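Local coordinates for CalS10 (Micromonospora echinospora, PDB 6UK5), which binds S-adenosylmethionine and probably transfers its methyl group to an amino pentose in the biosynthesis of calicheamicin, at residues E21-Y26 and L89-H94; A29-G32 and S36-D39; A41-D46 and E238-G243; D105-D110 and N126-V131. One frame throughout, in Å; residues are numbered along the deposited sequence.

Contact 1 of 4, residues E21-Y26 and L89-H94. With SAM (S-adenosylmethionine), chain D.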
# COMPACT_ATOMS: atom_id res chain seq x y z
N GLU A 21 -5.49 -4.70 -15.94
CA GLU A 21 -4.93 -4.56 -14.61
C GLU A 21 -5.95 -3.98 -13.63
O GLU A 21 -6.15 -4.51 -12.53
CB GLU A 21 -3.68 -3.68 -14.66
CG GLU A 21 -2.41 -4.44 -14.99
CD GLU A 21 -1.23 -3.53 -15.29
OE1 GLU A 21 -1.40 -2.58 -16.10
OE2 GLU A 21 -0.14 -3.75 -14.73
N HIS A 22 -6.62 -2.90 -14.03
CA HIS A 22 -7.60 -2.27 -13.15
C HIS A 22 -8.73 -3.23 -12.81
O HIS A 22 -9.17 -3.29 -11.65
CB HIS A 22 -8.16 -1.01 -13.82
CG HIS A 22 -8.94 -0.13 -12.89
ND1 HIS A 22 -9.87 0.79 -13.33
CD2 HIS A 22 -8.92 -0.02 -11.54
CE1 HIS A 22 -10.39 1.42 -12.30
NE2 HIS A 22 -9.83 0.95 -11.20
N ALA A 23 -9.21 -3.99 -13.79
CA ALA A 23 -10.31 -4.92 -13.54
C ALA A 23 -9.94 -5.94 -12.47
O ALA A 23 -10.79 -6.36 -11.68
CB ALA A 23 -10.70 -5.63 -14.84
N GLU A 24 -8.67 -6.35 -12.43
CA GLU A 24 -8.25 -7.40 -11.51
C GLU A 24 -8.33 -6.93 -10.06
O GLU A 24 -8.66 -7.73 -9.16
CB GLU A 24 -6.82 -7.83 -11.85
CG GLU A 24 -6.27 -8.97 -11.01
CD GLU A 24 -4.77 -9.09 -11.13
OE1 GLU A 24 -4.21 -8.58 -12.13
OE2 GLU A 24 -4.17 -9.70 -10.23
N VAL A 25 -8.05 -5.66 -9.81
CA VAL A 25 -7.96 -5.10 -8.46
C VAL A 25 -9.14 -4.20 -8.13
O VAL A 25 -9.24 -3.72 -6.99
CB VAL A 25 -6.64 -4.33 -8.27
CG1 VAL A 25 -5.45 -5.27 -8.34
CG2 VAL A 25 -6.52 -3.22 -9.31
N TYR A 26 -10.03 -3.95 -9.08
CA TYR A 26 -11.04 -2.91 -8.91
C TYR A 26 -11.99 -3.20 -7.75
O TYR A 26 -12.36 -2.29 -7.00
CB TYR A 26 -11.81 -2.75 -10.23
CG TYR A 26 -13.21 -2.23 -10.09
CD1 TYR A 26 -14.30 -3.09 -10.16
CD2 TYR A 26 -13.45 -0.88 -9.92
CE1 TYR A 26 -15.59 -2.62 -10.05
CE2 TYR A 26 -14.73 -0.40 -9.81
CZ TYR A 26 -15.80 -1.27 -9.87
OH TYR A 26 -17.08 -0.78 -9.76
N LEU A 89 -15.76 -6.41 -18.82
CA LEU A 89 -16.70 -7.39 -19.35
C LEU A 89 -16.11 -8.79 -19.42
O LEU A 89 -16.86 -9.77 -19.40
CB LEU A 89 -17.20 -6.94 -20.73
CG LEU A 89 -18.30 -7.81 -21.34
CD1 LEU A 89 -19.61 -7.60 -20.60
CD2 LEU A 89 -18.48 -7.44 -22.81
N ALA A 90 -14.78 -8.91 -19.50
CA ALA A 90 -14.16 -10.23 -19.46
C ALA A 90 -14.40 -10.89 -18.11
O ALA A 90 -14.99 -11.97 -18.02
CB ALA A 90 -12.66 -10.11 -19.76
N LEU A 91 -13.93 -10.25 -17.04
CA LEU A 91 -14.18 -10.79 -15.70
C LEU A 91 -15.67 -10.93 -15.44
O LEU A 91 -16.09 -11.84 -14.72
CB LEU A 91 -13.49 -9.92 -14.64
CG LEU A 91 -11.96 -10.00 -14.61
CD1 LEU A 91 -11.28 -9.60 -15.92
CD2 LEU A 91 -11.39 -9.17 -13.46
N ALA A 92 -16.48 -10.04 -16.02
CA ALA A 92 -17.93 -10.16 -15.86
C ALA A 92 -18.42 -11.52 -16.35
O ALA A 92 -19.15 -12.22 -15.64
CB ALA A 92 -18.63 -9.03 -16.63
N ARG A 93 -18.02 -11.91 -17.56
CA ARG A 93 -18.38 -13.24 -18.06
C ARG A 93 -17.81 -14.33 -17.16
O ARG A 93 -18.50 -15.30 -16.84
CB ARG A 93 -17.91 -13.42 -19.50
CG ARG A 93 -18.64 -12.51 -20.48
CD ARG A 93 -19.24 -13.31 -21.63
NE ARG A 93 -19.90 -12.45 -22.60
CZ ARG A 93 -19.27 -11.60 -23.42
NH1 ARG A 93 -17.95 -11.50 -23.38
NH2 ARG A 93 -19.97 -10.86 -24.27
N HIS A 94 -16.55 -14.17 -16.76
CA HIS A 94 -15.92 -15.15 -15.87
C HIS A 94 -16.79 -15.40 -14.65
O HIS A 94 -17.11 -16.55 -14.32
CB HIS A 94 -14.54 -14.64 -15.47
CG HIS A 94 -13.62 -15.70 -14.95
ND1 HIS A 94 -14.07 -16.82 -14.28
CD2 HIS A 94 -12.27 -15.82 -15.03
CE1 HIS A 94 -13.04 -17.57 -13.95
NE2 HIS A 94 -11.94 -16.99 -14.39
N SAM D . -21.99 -1.33 -12.05
CA SAM D . -20.56 -1.22 -11.97
C SAM D . -20.03 -1.57 -10.54
O SAM D . -20.61 -1.07 -9.55
OXT SAM D . -19.04 -2.33 -10.50
CB SAM D . -20.12 0.19 -12.36
CG SAM D . -18.66 0.13 -12.76
SD SAM D . -18.06 1.83 -12.65
CE SAM D . -16.31 1.56 -12.49
C5' SAM D . -18.15 2.54 -14.34
C4' SAM D . -18.25 1.58 -15.53
O4' SAM D . -18.90 2.26 -16.62
C3' SAM D . -16.90 1.09 -16.06
O3' SAM D . -16.73 -0.30 -15.80
C2' SAM D . -16.96 1.35 -17.58
O2' SAM D . -16.58 0.20 -18.33
C1' SAM D . -18.43 1.71 -17.82
N9 SAM D . -18.64 2.69 -18.88
C8 SAM D . -18.15 3.97 -18.96
N7 SAM D . -18.58 4.65 -19.99
C5 SAM D . -19.42 3.76 -20.64
C6 SAM D . -20.21 3.88 -21.80
N6 SAM D . -20.25 4.97 -22.57
N1 SAM D . -20.97 2.82 -22.15
C2 SAM D . -20.93 1.71 -21.40
N3 SAM D . -20.21 1.48 -20.30
C4 SAM D . -19.48 2.55 -19.97
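Ala23 and Leu91 carry this meeting of two helices, one near the N-terminus (20-32) and one (86-95) that links parallel strands 78-83 and 101-103 of the Rossmann-like methyltransferase fold. The tight part is small. CD2 of Leu91 rests on the backbone of helix 20-32, 3.4 Å from O of Ala23, and lies 3.9 Å from CB of the same alanine. A methyl group suits this buried site because the two CA atoms, of Ala23 and Leu91, are only 7.4 Å apart, and a short side chain lets the branched leucine come down onto the helix surface. Leu91 is turned for this by a chi1 of -70°, with CG beside its backbone N and anti to its carbonyl carbon, and its forked end faces the other helix.

On the looser side the groups reach solvent. Leu91 is itself partly exposed, and Glu24 offers mainly its backbone here, with N 4.1 Å from CD2 of Leu91; its carboxylate leads away to a salt bridge with Arg177. Apart from this solvent side, the buried Tyr26 turns inward to S-adenosylmethionine. CE2 of Tyr26 is 3.7 Å from the transferable methyl carbon, CE, and the hydroxyl OH of Tyr26 donates a hydrogen bond of 2.6 Å to carboxylate oxygen OXT, which lies at the ring edge, in its plane.

Contact 2 of 4, residues A29-G32 and S36-D39. With SAM (S-adenosylmethionine), chain D.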
# COMPACT_ATOMS: atom_id res chain seq x y z
N ALA A 29 -10.45 -3.03 -3.82
CA ALA A 29 -10.29 -1.74 -3.16
C ALA A 29 -11.59 -1.29 -2.50
O ALA A 29 -11.60 -0.95 -1.31
CB ALA A 29 -9.82 -0.70 -4.18
N TYR A 30 -12.68 -1.26 -3.25
CA TYR A 30 -13.93 -0.72 -2.72
C TYR A 30 -14.54 -1.62 -1.66
O TYR A 30 -15.22 -1.12 -0.76
CB TYR A 30 -14.89 -0.47 -3.88
CG TYR A 30 -14.39 0.61 -4.81
CD1 TYR A 30 -14.43 1.95 -4.44
CD2 TYR A 30 -13.83 0.29 -6.04
CE1 TYR A 30 -13.96 2.94 -5.28
CE2 TYR A 30 -13.35 1.27 -6.89
CZ TYR A 30 -13.41 2.59 -6.51
OH TYR A 30 -12.94 3.57 -7.35
N ARG A 31 -14.32 -2.93 -1.75
CA ARG A 31 -14.76 -3.82 -0.69
C ARG A 31 -13.98 -3.57 0.60
O ARG A 31 -14.55 -3.59 1.69
CB ARG A 31 -14.63 -5.28 -1.12
CG ARG A 31 -15.96 -5.95 -1.42
CD ARG A 31 -15.82 -7.45 -1.66
NE ARG A 31 -15.52 -7.76 -3.05
CZ ARG A 31 -16.43 -7.94 -4.00
NH1 ARG A 31 -17.73 -7.84 -3.72
NH2 ARG A 31 -16.05 -8.23 -5.24
N GLY A 32 -12.67 -3.33 0.48
CA GLY A 32 -11.87 -3.06 1.67
C GLY A 32 -12.30 -1.81 2.41
O GLY A 32 -12.18 -1.74 3.64
N SER A 36 -20.51 -2.94 -0.29
CA SER A 36 -21.15 -4.24 -0.47
C SER A 36 -22.04 -4.14 -1.70
O SER A 36 -23.17 -3.64 -1.62
CB SER A 36 -21.94 -4.63 0.78
OG SER A 36 -22.89 -5.63 0.49
N TRP A 37 -21.54 -4.62 -2.83
CA TRP A 37 -22.38 -4.71 -4.02
C TRP A 37 -23.61 -5.56 -3.76
O TRP A 37 -24.67 -5.33 -4.35
CB TRP A 37 -21.59 -5.32 -5.19
CG TRP A 37 -20.74 -4.35 -5.95
CD1 TRP A 37 -21.10 -3.64 -7.06
CD2 TRP A 37 -19.36 -4.02 -5.70
NE1 TRP A 37 -20.05 -2.88 -7.50
CE2 TRP A 37 -18.97 -3.09 -6.68
CE3 TRP A 37 -18.44 -4.41 -4.73
CZ2 TRP A 37 -17.69 -2.54 -6.72
CZ3 TRP A 37 -17.16 -3.86 -4.77
CH2 TRP A 37 -16.80 -2.94 -5.76
N HIS A 38 -23.49 -6.55 -2.87
CA HIS A 38 -24.61 -7.45 -2.59
C HIS A 38 -25.76 -6.70 -1.92
O HIS A 38 -26.91 -6.82 -2.35
CB HIS A 38 -24.15 -8.61 -1.71
CG HIS A 38 -25.28 -9.36 -1.09
ND1 HIS A 38 -26.02 -10.30 -1.77
CD2 HIS A 38 -25.80 -9.30 0.16
CE1 HIS A 38 -26.95 -10.79 -0.97
NE2 HIS A 38 -26.84 -10.20 0.21
N ASP A 39 -25.47 -5.95 -0.86
CA ASP A 39 -26.52 -5.21 -0.18
C ASP A 39 -27.15 -4.17 -1.10
O ASP A 39 -28.36 -3.94 -1.07
CB ASP A 39 -25.97 -4.55 1.08
CG ASP A 39 -25.58 -5.55 2.15
OD1 ASP A 39 -26.08 -6.70 2.10
OD2 ASP A 39 -24.78 -5.20 3.04
N SAM D . -21.99 -1.33 -12.05
CA SAM D . -20.56 -1.22 -11.97
C SAM D . -20.03 -1.57 -10.54
O SAM D . -20.61 -1.07 -9.55
OXT SAM D . -19.04 -2.33 -10.50
CB SAM D . -20.12 0.19 -12.36
CG SAM D . -18.66 0.13 -12.76
SD SAM D . -18.06 1.83 -12.65
CE SAM D . -16.31 1.56 -12.49
C5' SAM D . -18.15 2.54 -14.34
C4' SAM D . -18.25 1.58 -15.53
O4' SAM D . -18.90 2.26 -16.62
C3' SAM D . -16.90 1.09 -16.06
O3' SAM D . -16.73 -0.30 -15.80
C2' SAM D . -16.96 1.35 -17.58
O2' SAM D . -16.58 0.20 -18.33
C1' SAM D . -18.43 1.71 -17.82
N9 SAM D . -18.64 2.69 -18.88
C8 SAM D . -18.15 3.97 -18.96
N7 SAM D . -18.58 4.65 -19.99
C5 SAM D . -19.42 3.76 -20.64
C6 SAM D . -20.21 3.88 -21.80
N6 SAM D . -20.25 4.97 -22.57
N1 SAM D . -20.97 2.82 -22.15
C2 SAM D . -20.93 1.71 -21.40
N3 SAM D . -20.21 1.48 -20.30
C4 SAM D . -19.48 2.55 -19.97
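Indole NE1 of Trp37 donates to carboxylate oxygen O of S-adenosylmethionine over 2.8 Å, and the same tryptophan is the piece on which Tyr30 and Arg31 pack. Two successive helices, 20-32 and 37-51, meet here at a short connecting loop, with the indole filling the angle between them. The bond is nearly straight, 162° at the hydrogen, and the oxygen lies in the plane of the ring, as an N-H at the ring edge demands. Tryptophan suits the place because one edge can be polar while the six-membered ring stays apolar.

That benzo end reaches back to the first helix, where CH2 of Trp37 lies 3.6 Å from CB of Tyr30. Arg31 folds across it, its chain bent at chi3 (-87°), which brings the guanidinium against the indole. The two side chains cross at about a right angle, and CZ3 of Trp37 sits 4.1 Å above the centre of the guanidinium, whose plane is turned 53° from that of the indole. The charge of Arg31 has its partner on its own helix, in a salt bridge from NH2 to Glu27. A leucine in place of Trp37 would probably leave the cofactor carboxylate without this donor and take away the surface that Arg31 lies against. The second helix starts with Ser36 as N-cap, its OG accepting from N of Asp39 at 2.9 Å.

Contact 3 of 4, residues A41-D46 and E238-G243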
# COMPACT_ATOMS: atom_id res chain seq x y z
N ALA A 41 -27.34 -4.30 -4.53
CA ALA A 41 -28.18 -5.00 -5.49
C ALA A 41 -29.46 -5.50 -4.83
O ALA A 41 -30.55 -5.42 -5.42
CB ALA A 41 -27.41 -6.16 -6.12
N ALA A 42 -29.35 -6.02 -3.61
CA ALA A 42 -30.53 -6.51 -2.90
C ALA A 42 -31.53 -5.39 -2.66
O ALA A 42 -32.73 -5.55 -2.93
CB ALA A 42 -30.11 -7.15 -1.58
N ASP A 43 -31.06 -4.25 -2.16
CA ASP A 43 -31.95 -3.11 -1.94
C ASP A 43 -32.57 -2.66 -3.26
O ASP A 43 -33.78 -2.40 -3.33
CB ASP A 43 -31.18 -1.96 -1.29
CG ASP A 43 -32.03 -0.72 -1.12
OD1 ASP A 43 -33.27 -0.84 -1.12
OD2 ASP A 43 -31.45 0.37 -0.98
N VAL A 44 -31.75 -2.56 -4.31
CA VAL A 44 -32.28 -2.17 -5.62
C VAL A 44 -33.35 -3.16 -6.06
O VAL A 44 -34.39 -2.76 -6.60
CB VAL A 44 -31.13 -2.07 -6.64
CG1 VAL A 44 -31.68 -1.91 -8.06
CG2 VAL A 44 -30.19 -0.93 -6.30
N ALA A 45 -33.10 -4.45 -5.85
CA ALA A 45 -34.07 -5.46 -6.26
C ALA A 45 -35.39 -5.31 -5.52
O ALA A 45 -36.47 -5.42 -6.11
CB ALA A 45 -33.49 -6.86 -6.04
N ASP A 46 -35.33 -5.04 -4.21
CA ASP A 46 -36.55 -4.84 -3.44
C ASP A 46 -37.39 -3.70 -4.00
O ASP A 46 -38.62 -3.80 -4.08
CB ASP A 46 -36.22 -4.58 -1.97
CG ASP A 46 -35.67 -5.81 -1.27
OD1 ASP A 46 -35.74 -6.91 -1.85
OD2 ASP A 46 -35.18 -5.68 -0.13
N GLU A 238 -33.38 9.98 -1.32
CA GLU A 238 -32.30 10.56 -0.53
C GLU A 238 -31.39 9.50 0.07
O GLU A 238 -31.83 8.41 0.45
CB GLU A 238 -32.89 11.39 0.60
CG GLU A 238 -33.37 12.76 0.22
CD GLU A 238 -32.36 13.79 0.59
OE1 GLU A 238 -32.74 14.72 1.32
OE2 GLU A 238 -31.19 13.66 0.17
N GLY A 239 -30.10 9.83 0.14
CA GLY A 239 -29.17 9.05 0.93
C GLY A 239 -28.82 7.71 0.32
O GLY A 239 -27.83 7.57 -0.41
N TRP A 240 -29.65 6.71 0.62
CA TRP A 240 -29.42 5.35 0.16
C TRP A 240 -28.19 4.80 0.87
O TRP A 240 -27.65 5.46 1.76
CB TRP A 240 -29.28 5.32 -1.36
CG TRP A 240 -29.54 3.98 -1.96
CD1 TRP A 240 -30.66 3.22 -1.81
CD2 TRP A 240 -28.66 3.25 -2.83
NE1 TRP A 240 -30.53 2.05 -2.52
CE2 TRP A 240 -29.32 2.04 -3.16
CE3 TRP A 240 -27.39 3.49 -3.35
CZ2 TRP A 240 -28.74 1.08 -3.98
CZ3 TRP A 240 -26.82 2.53 -4.18
CH2 TRP A 240 -27.49 1.34 -4.48
N LEU A 241 -27.73 3.61 0.49
CA LEU A 241 -26.65 2.97 1.23
C LEU A 241 -25.28 3.54 0.90
O LEU A 241 -24.33 3.30 1.64
CB LEU A 241 -26.64 1.47 0.96
CG LEU A 241 -28.00 0.78 0.78
CD1 LEU A 241 -27.78 -0.71 0.55
CD2 LEU A 241 -28.96 1.05 1.93
N THR A 242 -25.17 4.29 -0.19
CA THR A 242 -23.89 4.86 -0.61
C THR A 242 -23.68 6.27 -0.10
O THR A 242 -22.53 6.68 0.11
CB THR A 242 -23.80 4.85 -2.14
OG1 THR A 242 -24.84 5.68 -2.69
CG2 THR A 242 -23.96 3.44 -2.69
N GLY A 243 -24.76 7.03 0.10
CA GLY A 243 -24.71 8.44 0.41
C GLY A 243 -25.16 9.33 -0.73
O GLY A 243 -25.56 10.48 -0.49
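Extended first torsions on both partners, chi1 177° for Asp43 and -159° for Trp240, send the carboxylate and the indole out toward one another, each group beside its own carbonyl carbon. They join helix 37-51 to the loop between strands 232-237 and 246-251, the antiparallel pair that closes the seven-stranded sheet of a Rossmann-like methyltransferase. The two side chains slide past each other in opposite directions, their planes 32° apart, so that OD2 of Asp43 comes 2.5 Å from NE1 of Trp240. The other carboxylate oxygen, OD1, takes part in a salt bridge with Arg47 one turn on in the helix, which probably steadies the group in this position.

Further out, the six-membered ring makes an apolar contact: CZ2 of Trp240 lies 3.4 Å from CG2 of Val44, and these side chains cross obliquely; the branched valine suits a buried place that also borders Phe72 of helix 67-73. Leu241 adds the exposed margin. Its CG lies 4.2 Å above one face of the neighbouring indole, toward the rim, while CD1 of Leu241 reaches CB of Asp43 at 4.1 Å. Thr242 finishes the arrangement: its OG1 lies at the edge of the Trp240 ring, in the ring plane, and is hydrogen-bonded to OE2 of Glu154.

Contact 4 of 4, residues D105-D110 and N126-V131. With SAM (S-adenosylmethionine), chain D.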
# COMPACT_ATOMS: atom_id res chain seq x y z
N ASP A 105 -22.00 0.62 -25.97
CA ASP A 105 -21.90 1.97 -25.45
C ASP A 105 -23.25 2.39 -24.88
O ASP A 105 -24.29 2.25 -25.54
CB ASP A 105 -21.45 2.95 -26.53
CG ASP A 105 -20.97 4.27 -25.96
OD1 ASP A 105 -21.63 4.79 -25.04
OD2 ASP A 105 -19.92 4.77 -26.42
N MET A 106 -23.22 2.90 -23.65
CA MET A 106 -24.42 3.39 -22.99
C MET A 106 -25.18 4.39 -23.85
O MET A 106 -26.42 4.42 -23.82
CB MET A 106 -24.01 4.03 -21.67
CG MET A 106 -25.10 4.29 -20.68
SD MET A 106 -24.46 5.04 -19.15
CE MET A 106 -22.69 5.12 -19.41
N ARG A 107 -24.46 5.21 -24.63
CA ARG A 107 -25.09 6.26 -25.42
C ARG A 107 -25.78 5.77 -26.68
O ARG A 107 -26.56 6.53 -27.27
CB ARG A 107 -24.04 7.33 -25.78
CG ARG A 107 -23.24 7.86 -24.59
CD ARG A 107 -21.90 8.49 -25.00
NE ARG A 107 -20.82 7.53 -25.19
CZ ARG A 107 -19.53 7.85 -25.24
NH1 ARG A 107 -19.15 9.11 -25.11
NH2 ARG A 107 -18.61 6.91 -25.42
N THR A 108 -25.54 4.53 -27.12
CA THR A 108 -25.98 4.09 -28.44
C THR A 108 -26.49 2.66 -28.53
O THR A 108 -26.98 2.29 -29.60
CB THR A 108 -24.86 4.27 -29.49
OG1 THR A 108 -23.66 3.65 -29.03
CG2 THR A 108 -24.65 5.74 -29.82
N PHE A 109 -26.39 1.84 -27.49
CA PHE A 109 -26.61 0.41 -27.68
C PHE A 109 -28.04 0.14 -28.13
O PHE A 109 -28.96 0.94 -27.92
CB PHE A 109 -26.32 -0.35 -26.38
CG PHE A 109 -27.35 -0.13 -25.30
CD1 PHE A 109 -27.44 1.09 -24.65
CD2 PHE A 109 -28.20 -1.15 -24.91
CE1 PHE A 109 -28.38 1.29 -23.65
CE2 PHE A 109 -29.14 -0.96 -23.92
CZ PHE A 109 -29.23 0.27 -23.28
N ASP A 110 -28.22 -1.02 -28.76
CA ASP A 110 -29.55 -1.50 -29.15
C ASP A 110 -29.52 -3.02 -29.10
O ASP A 110 -28.72 -3.64 -29.80
CB ASP A 110 -29.93 -1.01 -30.54
CG ASP A 110 -31.36 -1.36 -30.90
OD1 ASP A 110 -31.94 -2.26 -30.26
OD2 ASP A 110 -31.90 -0.73 -31.83
N ASN A 126 -21.91 9.07 -14.95
CA ASN A 126 -21.10 10.28 -14.81
C ASN A 126 -19.70 10.13 -15.38
O ASN A 126 -18.88 11.04 -15.20
CB ASN A 126 -21.05 10.68 -13.34
CG ASN A 126 -22.43 10.91 -12.76
OD1 ASN A 126 -23.01 10.02 -12.15
ND2 ASN A 126 -22.97 12.11 -12.96
N PHE A 127 -19.40 9.03 -16.06
CA PHE A 127 -18.19 8.91 -16.87
C PHE A 127 -18.39 9.48 -18.26
O PHE A 127 -17.44 9.49 -19.06
CB PHE A 127 -17.74 7.45 -16.94
CG PHE A 127 -17.09 6.98 -15.68
CD1 PHE A 127 -15.73 7.16 -15.48
CD2 PHE A 127 -17.83 6.37 -14.68
CE1 PHE A 127 -15.12 6.74 -14.32
CE2 PHE A 127 -17.23 5.94 -13.51
CZ PHE A 127 -15.87 6.13 -13.33
N LEU A 128 -19.60 9.93 -18.57
CA LEU A 128 -19.85 10.71 -19.77
C LEU A 128 -19.48 12.17 -19.50
O LEU A 128 -19.48 12.63 -18.36
CB LEU A 128 -21.32 10.59 -20.17
CG LEU A 128 -21.82 9.14 -20.20
CD1 LEU A 128 -23.31 9.05 -20.44
CD2 LEU A 128 -21.07 8.37 -21.29
N GLY A 129 -19.13 12.88 -20.57
CA GLY A 129 -18.51 14.18 -20.41
C GLY A 129 -19.44 15.36 -20.51
O GLY A 129 -19.15 16.43 -19.96
N THR A 130 -20.58 15.18 -21.18
CA THR A 130 -21.48 16.29 -21.49
C THR A 130 -22.91 15.91 -21.15
O THR A 130 -23.27 14.73 -21.09
CB THR A 130 -21.38 16.68 -22.97
OG1 THR A 130 -22.05 15.70 -23.77
CG2 THR A 130 -19.93 16.78 -23.40
N VAL A 131 -23.73 16.94 -20.93
CA VAL A 131 -25.15 16.72 -20.65
C VAL A 131 -25.84 16.05 -21.83
O VAL A 131 -26.76 15.24 -21.63
CB VAL A 131 -25.82 18.07 -20.30
CG1 VAL A 131 -27.34 17.91 -20.25
CG2 VAL A 131 -25.30 18.60 -18.98
N SAM D . -21.99 -1.33 -12.05
CA SAM D . -20.56 -1.22 -11.97
C SAM D . -20.03 -1.57 -10.54
O SAM D . -20.61 -1.07 -9.55
OXT SAM D . -19.04 -2.33 -10.50
CB SAM D . -20.12 0.19 -12.36
CG SAM D . -18.66 0.13 -12.76
SD SAM D . -18.06 1.83 -12.65
CE SAM D . -16.31 1.56 -12.49
C5' SAM D . -18.15 2.54 -14.34
C4' SAM D . -18.25 1.58 -15.53
O4' SAM D . -18.90 2.26 -16.62
C3' SAM D . -16.90 1.09 -16.06
O3' SAM D . -16.73 -0.30 -15.80
C2' SAM D . -16.96 1.35 -17.58
O2' SAM D . -16.58 0.20 -18.33
C1' SAM D . -18.43 1.71 -17.82
N9 SAM D . -18.64 2.69 -18.88
C8 SAM D . -18.15 3.97 -18.96
N7 SAM D . -18.58 4.65 -19.99
C5 SAM D . -19.42 3.76 -20.64
C6 SAM D . -20.21 3.88 -21.80
N6 SAM D . -20.25 4.97 -22.57
N1 SAM D . -20.97 2.82 -22.15
C2 SAM D . -20.93 1.71 -21.40
N3 SAM D . -20.21 1.48 -20.30
C4 SAM D . -19.48 2.55 -19.97
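The two loops run with CA of Arg107 and CA of Leu128 8.9 Å apart, the first loop curled so that O of Asp105 accepts from the backbone N atoms of both Thr108 and Phe109. Together they line part of the adenine pocket of the Rossmann-like methyltransferase domain, in the loops that follow strands 101-103 and 115-120. Asp105, its CG anti to the backbone N (chi1 -164°), turns its carboxylate to the adenine. Its OD1 takes N of Arg107 in an Asx turn, NE of the same arginine, and amino nitrogen N6 of S-adenosylmethionine at 2.8 Å. NH2 of Arg107 meets OD2 of Asp105 at 2.7 Å on the syn lone pair, so the guanidinium grips the carboxylate side-on with two nitrogens. A carboxylate suits the site, serving an amino group and a cation at once. With an alanine at Asp105, N6 would probably lack its acceptor and the guanidinium of Arg107 its main partner, leaving it freer to turn.

Met106 supplies the second adenine bond, its N donating to N1 of the cofactor over 2.7 Å. Its side chain runs under the ring system, CE of Met106 lying 3.7 Å from C6 of the adenine and 4.1 Å from CD2 of Leu128. That methyl also lies over a guanidinium face, 3.8 Å from CD of Arg107, and 3.7 Å from N6 of the cofactor.

Contacts 1, 2 and 4 all reach S-adenosylmethionine, but at different ends. Contact 4 is the buried one and holds the adenine with charged and backbone groups. Contacts 1 and 2, both only partly buried, share helix 20-32 and meet the carboxylate of the cofactor with a hydroxyl and an indole; OH of Tyr26 lies 3.6 Å from CZ2 of Trp37. Contact 1 is apolar between its segments, whereas contact 2 adds a guanidinium against the indole. Contact 3 shares helix 37-51 with contact 2 and ties it to the loop between strands 232-237 and 246-251; the side chain of Trp240 is about 9 Å from the cofactor. Contacts 2 and 4 lie on opposite sides of the chain's centre.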